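Side-chain contacts in peptidyl-tRNA hydrolase (Sulfolobus solfataricus, PDB 1XTY), which hydrolyses the ester link of peptidyl-tRNAs, releasing the N-acyl amino acid and tRNA, its substrates perhaps being those that drop off the ribosome during protein synthesis: residues A[61-64]-A[65-68]; A[70-73]-A[74-77]. All coordinates share one frame; numbering follows the deposited sequence.

Contact 1: residues A[61-64]-A[65-68]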
ATOM      1  N   VAL A  61     -13.340   9.667  -5.947  1.00 26.63           N
ATOM      2  CA  VAL A  61     -13.897  10.506  -7.008  1.00 27.48           C
ATOM      3  C   VAL A  61     -14.736   9.560  -7.856  1.00 27.82           C
ATOM      4  O   VAL A  61     -14.456   8.366  -7.907  1.00 27.89           O
ATOM      5  CB  VAL A  61     -12.795  11.145  -7.896  1.00 26.93           C
ATOM      6  CG1 VAL A  61     -11.973  12.128  -7.083  1.00 27.57           C
ATOM      7  CG2 VAL A  61     -11.910  10.067  -8.489  1.00 27.07           C
ATOM      8  N   ASN A  62     -15.765  10.075  -8.520  1.00 29.75           N
ATOM      9  CA  ASN A  62     -16.623   9.212  -9.323  1.00 30.99           C
ATOM     10  C   ASN A  62     -16.425   9.291 -10.830  1.00 30.31           C
ATOM     11  O   ASN A  62     -17.328   8.945 -11.594  1.00 31.22           O
ATOM     12  CB  ASN A  62     -18.093   9.481  -8.992  1.00 34.03           C
ATOM     13  CG  ASN A  62     -18.401  10.955  -8.902  1.00 37.49           C
ATOM     14  OD1 ASN A  62     -18.013  11.736  -9.773  1.00 39.23           O
ATOM     15  ND2 ASN A  62     -19.109  11.349  -7.846  1.00 39.87           N
ATOM     16  N   SER A  63     -15.255   9.745 -11.267  1.00 28.00           N
ATOM     17  CA  SER A  63     -14.986   9.827 -12.696  1.00 26.09           C
ATOM     18  C   SER A  63     -13.499   9.867 -13.010  1.00 23.99           C
ATOM     19  O   SER A  63     -12.693  10.375 -12.228  1.00 22.05           O
ATOM     20  CB  SER A  63     -15.659  11.060 -13.308  1.00 26.17           C
ATOM     21  OG  SER A  63     -14.906  12.233 -13.059  1.00 29.06           O
ATOM     22  N   LEU A  64     -13.145   9.327 -14.169  1.00 23.08           N
ATOM     23  CA  LEU A  64     -11.761   9.309 -14.605  1.00 22.26           C
ATOM     24  C   LEU A  64     -11.255  10.733 -14.813  1.00 21.59           C
ATOM     25  O   LEU A  64     -10.108  11.038 -14.499  1.00 20.21           O
ATOM     26  CB  LEU A  64     -11.632   8.520 -15.910  1.00 23.75           C
ATOM     27  CG  LEU A  64     -10.219   8.398 -16.482  1.00 24.45           C
ATOM     28  CD1 LEU A  64      -9.332   7.633 -15.517  1.00 25.46           C
ATOM     29  CD2 LEU A  64     -10.278   7.687 -17.815  1.00 27.40           C
ATOM     30  N   ASP A  65     -12.109  11.607 -15.340  1.00 21.07           N
ATOM     31  CA  ASP A  65     -11.707  12.987 -15.581  1.00 21.99           C
ATOM     32  C   ASP A  65     -11.270  13.711 -14.315  1.00 21.52           C
ATOM     33  O   ASP A  65     -10.372  14.542 -14.355  1.00 21.64           O
ATOM     34  CB  ASP A  65     -12.835  13.778 -16.249  1.00 23.73           C
ATOM     35  CG  ASP A  65     -13.171  13.258 -17.631  1.00 27.72           C
ATOM     36  OD1 ASP A  65     -12.326  12.560 -18.233  1.00 28.38           O
ATOM     37  OD2 ASP A  65     -14.280  13.560 -18.124  1.00 31.79           O
ATOM     38  N   GLU A  66     -11.904  13.401 -13.191  1.00 22.33           N
ATOM     39  CA  GLU A  66     -11.541  14.047 -11.942  1.00 23.59           C
ATOM     40  C   GLU A  66     -10.163  13.592 -11.470  1.00 22.65           C
ATOM     41  O   GLU A  66      -9.473  14.315 -10.752  1.00 24.65           O
ATOM     42  CB  GLU A  66     -12.616  13.774 -10.893  1.00 26.02           C
ATOM     43  CG  GLU A  66     -13.969  14.311 -11.343  1.00 31.88           C
ATOM     44  CD  GLU A  66     -15.070  14.098 -10.335  1.00 35.04           C
ATOM     45  OE1 GLU A  66     -15.293  12.937  -9.932  1.00 35.86           O
ATOM     46  OE2 GLU A  66     -15.719  15.097  -9.953  1.00 38.83           O
ATOM     47  N   ILE A  67      -9.753  12.400 -11.886  1.00 20.21           N
ATOM     48  CA  ILE A  67      -8.436  11.903 -11.516  1.00 18.87           C
ATOM     49  C   ILE A  67      -7.384  12.575 -12.394  1.00 17.28           C
ATOM     50  O   ILE A  67      -6.332  12.985 -11.910  1.00 15.81           O
ATOM     51  CB  ILE A  67      -8.359  10.358 -11.648  1.00 20.19           C
ATOM     52  CG1 ILE A  67      -8.882   9.720 -10.352  1.00 22.82           C
ATOM     53  CG2 ILE A  67      -6.929   9.910 -11.957  1.00 19.80           C
ATOM     54  CD1 ILE A  67      -8.648   8.237 -10.232  1.00 24.33           C
ATOM     55  N   ILE A  68      -7.677  12.707 -13.685  1.00 17.09           N
ATOM     56  CA  ILE A  68      -6.744  13.343 -14.612  1.00 16.28           C
ATOM     57  C   ILE A  68      -6.552  14.801 -14.205  1.00 15.69           C
ATOM     58  O   ILE A  68      -5.445  15.340 -14.248  1.00 13.35           O
ATOM     59  CB  ILE A  68      -7.279  13.294 -16.068  1.00 17.27           C
ATOM     60  CG1 ILE A  68      -7.503  11.843 -16.498  1.00 18.53           C
ATOM     61  CG2 ILE A  68      -6.305  14.007 -17.007  1.00 16.21           C
ATOM     62  CD1 ILE A  68      -6.248  10.990 -16.512  1.00 21.09           C
TER
HETATM   63  O   HOH W   1     -16.153  12.864  -7.527  1.00 49.54           O
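S63 and E66 meet where the chain turns from strand 56-61 into helix 64-76: S63 is the N-cap, and L64 O opens the helical bonding by accepting from both I67 N (3.0 Å) and I68 N (3.1 Å). The S63 hydroxyl turns back over the first turn, its OG accepting from E66 N at 3.2 Å, although the exact place of OG is less sure; S63 O gives the same N-H a second, weak acceptor. In return the E66 side chain runs back along the loop. With CG anti to its own carbonyl carbon (chi1 -60°) and the next torsion fully extended (chi2 -179°), it passes V61 in the reverse direction and brings OE1 to the backbone of N62. N62 N donates weakly to E66 OE1 at 3.2 Å and also to a water 3.0 Å away. That water closes a small triangle by donating to E66 OE1 at 2.6 Å. Because the carboxylate reaches N62 N and makes no bond to S63 N, only the serine half of a classical capping box is formed. Beneath this polar turn V61 CG2 rests on I67 CG1 (3.6 Å), the two side chains crossing at about a right angle. V61 also packs on V7, and I67 on R9 and L100, so the pair sits between helix and sheet. With OE1 taking a weak N-H bond and a water's hydrogen at the helix start, E66 is probably favoured as the anion, and its negative charge would complement the positive end of the helix dipole.

Contact 2: residues A[70-73]-A[74-77]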
ATOM      1  N   ARG A  70      -6.703  16.120 -11.257  1.00 19.05           N
ATOM      2  CA  ARG A  70      -5.837  16.219 -10.095  1.00 18.21           C
ATOM      3  C   ARG A  70      -4.400  15.787 -10.354  1.00 17.17           C
ATOM      4  O   ARG A  70      -3.477  16.277  -9.707  1.00 17.44           O
ATOM      5  CB  ARG A  70      -6.463  15.453  -8.932  1.00 21.45           C
ATOM      6  CG  ARG A  70      -7.770  16.109  -8.501  1.00 25.76           C
ATOM      7  CD  ARG A  70      -8.437  15.443  -7.322  1.00 30.04           C
ATOM      8  NE  ARG A  70      -9.632  16.183  -6.917  1.00 34.63           N
ATOM      9  CZ  ARG A  70     -10.691  16.385  -7.698  1.00 36.57           C
ATOM     10  NH1 ARG A  70     -10.716  15.898  -8.932  1.00 38.24           N
ATOM     11  NH2 ARG A  70     -11.724  17.082  -7.247  1.00 39.61           N
ATOM     12  N   ALA A  71      -4.198  14.886 -11.311  1.00 14.84           N
ATOM     13  CA  ALA A  71      -2.846  14.461 -11.646  1.00 14.70           C
ATOM     14  C   ALA A  71      -2.134  15.642 -12.313  1.00 13.53           C
ATOM     15  O   ALA A  71      -0.952  15.877 -12.088  1.00 13.87           O
ATOM     16  CB  ALA A  71      -2.882  13.255 -12.594  1.00 13.16           C
ATOM     17  N   LYS A  72      -2.867  16.393 -13.127  1.00 14.28           N
ATOM     18  CA  LYS A  72      -2.289  17.545 -13.811  1.00 14.79           C
ATOM     19  C   LYS A  72      -1.900  18.606 -12.778  1.00 14.89           C
ATOM     20  O   LYS A  72      -0.865  19.257 -12.893  1.00 13.52           O
ATOM     21  CB  LYS A  72      -3.303  18.108 -14.808  1.00 15.86           C
ATOM     22  CG  LYS A  72      -2.769  19.185 -15.747  1.00 20.14           C
ATOM     23  CD  LYS A  72      -2.720  20.547 -15.092  1.00 23.94           C
ATOM     24  CE  LYS A  72      -2.382  21.627 -16.107  1.00 26.09           C
ATOM     25  NZ  LYS A  72      -1.116  21.332 -16.835  1.00 28.63           N
ATOM     26  N   LYS A  73      -2.732  18.755 -11.756  1.00 16.77           N
ATOM     27  CA  LYS A  73      -2.477  19.721 -10.699  1.00 19.79           C
ATOM     28  C   LYS A  73      -1.189  19.330  -9.974  1.00 18.85           C
ATOM     29  O   LYS A  73      -0.303  20.155  -9.768  1.00 17.64           O
ATOM     30  CB  LYS A  73      -3.660  19.731  -9.732  1.00 22.12           C
ATOM     31  CG  LYS A  73      -3.909  21.060  -9.048  1.00 30.16           C
ATOM     32  CD  LYS A  73      -5.408  21.274  -8.874  1.00 33.26           C
ATOM     33  CE  LYS A  73      -5.718  22.605  -8.207  1.00 38.17           C
ATOM     34  NZ  LYS A  73      -7.188  22.875  -8.202  1.00 40.44           N
ATOM     35  N   ALA A  74      -1.087  18.056  -9.606  1.00 19.57           N
ATOM     36  CA  ALA A  74       0.094  17.550  -8.912  1.00 17.58           C
ATOM     37  C   ALA A  74       1.354  17.748  -9.749  1.00 19.38           C
ATOM     38  O   ALA A  74       2.392  18.176  -9.243  1.00 18.25           O
ATOM     39  CB  ALA A  74      -0.093  16.067  -8.593  1.00 18.67           C
ATOM     40  N   GLU A  75       1.251  17.433 -11.035  1.00 18.82           N
ATOM     41  CA  GLU A  75       2.367  17.558 -11.963  1.00 20.63           C
ATOM     42  C   GLU A  75       2.861  18.998 -12.111  1.00 21.99           C
ATOM     43  O   GLU A  75       4.064  19.265 -12.059  1.00 20.52           O
ATOM     44  CB  GLU A  75       1.940  16.994 -13.325  1.00 24.79           C
ATOM     45  CG  GLU A  75       2.897  17.253 -14.467  1.00 28.94           C
ATOM     46  CD  GLU A  75       2.628  18.565 -15.175  1.00 29.39           C
ATOM     47  OE1 GLU A  75       1.490  18.763 -15.660  1.00 31.22           O
ATOM     48  OE2 GLU A  75       3.555  19.395 -15.257  1.00 30.80           O
ATOM     49  N   THR A  76       1.924  19.922 -12.290  1.00 21.44           N
ATOM     50  CA  THR A  76       2.259  21.329 -12.451  1.00 23.90           C
ATOM     51  C   THR A  76       2.973  21.860 -11.214  1.00 24.75           C
ATOM     52  O   THR A  76       3.862  22.700 -11.316  1.00 25.23           O
ATOM     53  CB  THR A  76       0.987  22.172 -12.696  1.00 24.37           C
ATOM     54  OG1 THR A  76       0.346  21.733 -13.903  1.00 28.07           O
ATOM     55  CG2 THR A  76       1.344  23.647 -12.824  1.00 26.51           C
ATOM     56  N   MET A  77       2.583  21.357 -10.048  1.00 24.41           N
ATOM     57  CA  MET A  77       3.183  21.790  -8.791  1.00 25.82           C
ATOM     58  C   MET A  77       4.400  20.967  -8.398  1.00 25.06           C
ATOM     59  O   MET A  77       4.912  21.082  -7.282  1.00 24.94           O
ATOM     60  CB  MET A  77       2.135  21.753  -7.685  1.00 27.12           C
ATOM     61  CG  MET A  77       0.943  22.626  -8.003  1.00 32.18           C
ATOM     62  SD  MET A  77      -0.149  22.848  -6.614  1.00 38.31           S
ATOM     63  CE  MET A  77      -0.974  21.342  -6.634  1.00 36.21           C
TER
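T76 reaches back one turn to K72, whose carbonyl oxygen it holds twice. Its OG1 lies anti to its own carbonyl carbon (chi1 -61°), which points the hydroxyl back toward the preceding turn to donate to K72 O at 2.9 Å. T76 N reaches the same oxygen, also at 2.9 Å, from the other face of the carbonyl plane. The K72 side chain then curls over this hydroxyl. Bends at chi2 and chi4 fold the otherwise extended chain toward the C terminus, laying CD and CE against T76 OG1 and bringing NZ within 3.3 Å of that oxygen in a weak hydrogen bond. K72 NZ also forms a long salt bridge with E75 OE1, 3.8 Å away, across the exposed side of the helix. Helix 64-76 is the connection of a beta-alpha-beta crossover between the parallel strands 56-61 and 81-85, and its inner side packs A71 on L100 and A74 on F81. R70, on the flank next to helix 107-114, turns its guanidinium back to E66 O through NH1. At the C-terminal end M77 is the first residue to leave helical geometry, yet its N still bonds K73 O at 3.1 Å. Its side chain runs beside that of K73 and points the same way. A bend at the thioether (chi3 -78°) returns the terminal methyl to the lysine, with M77 CE 3.8 Å from K73 CG and 3.4 Å from K73 O. Cutting M77 back to alanine removes the thioether arm and would probably leave a gap beside K73 CG and the S112 and I113 side chains of helix 107-114. M77 CG lies 3.3 Å from K73 O, the same carbonyl oxygen that accepts from M77 N.

From the N terminus, strand 56-61 ends at V61 and contact 1 closes the tight turn that starts helix 64-76. Contact 2 follows on the same helix, about 13 Å away between centres, and finishes its last turn before the chain goes on to strand 81-85. The two adjoin in series, neither enclosing nor crossing the other. Contact 1 lies at the start of the crossover, against strands 2-9 and 97-106; contact 2 lies at its end, against strands 81-85 and 97-106 and helix 107-114. R70 of contact 2 reaches back along the helix to contact 1.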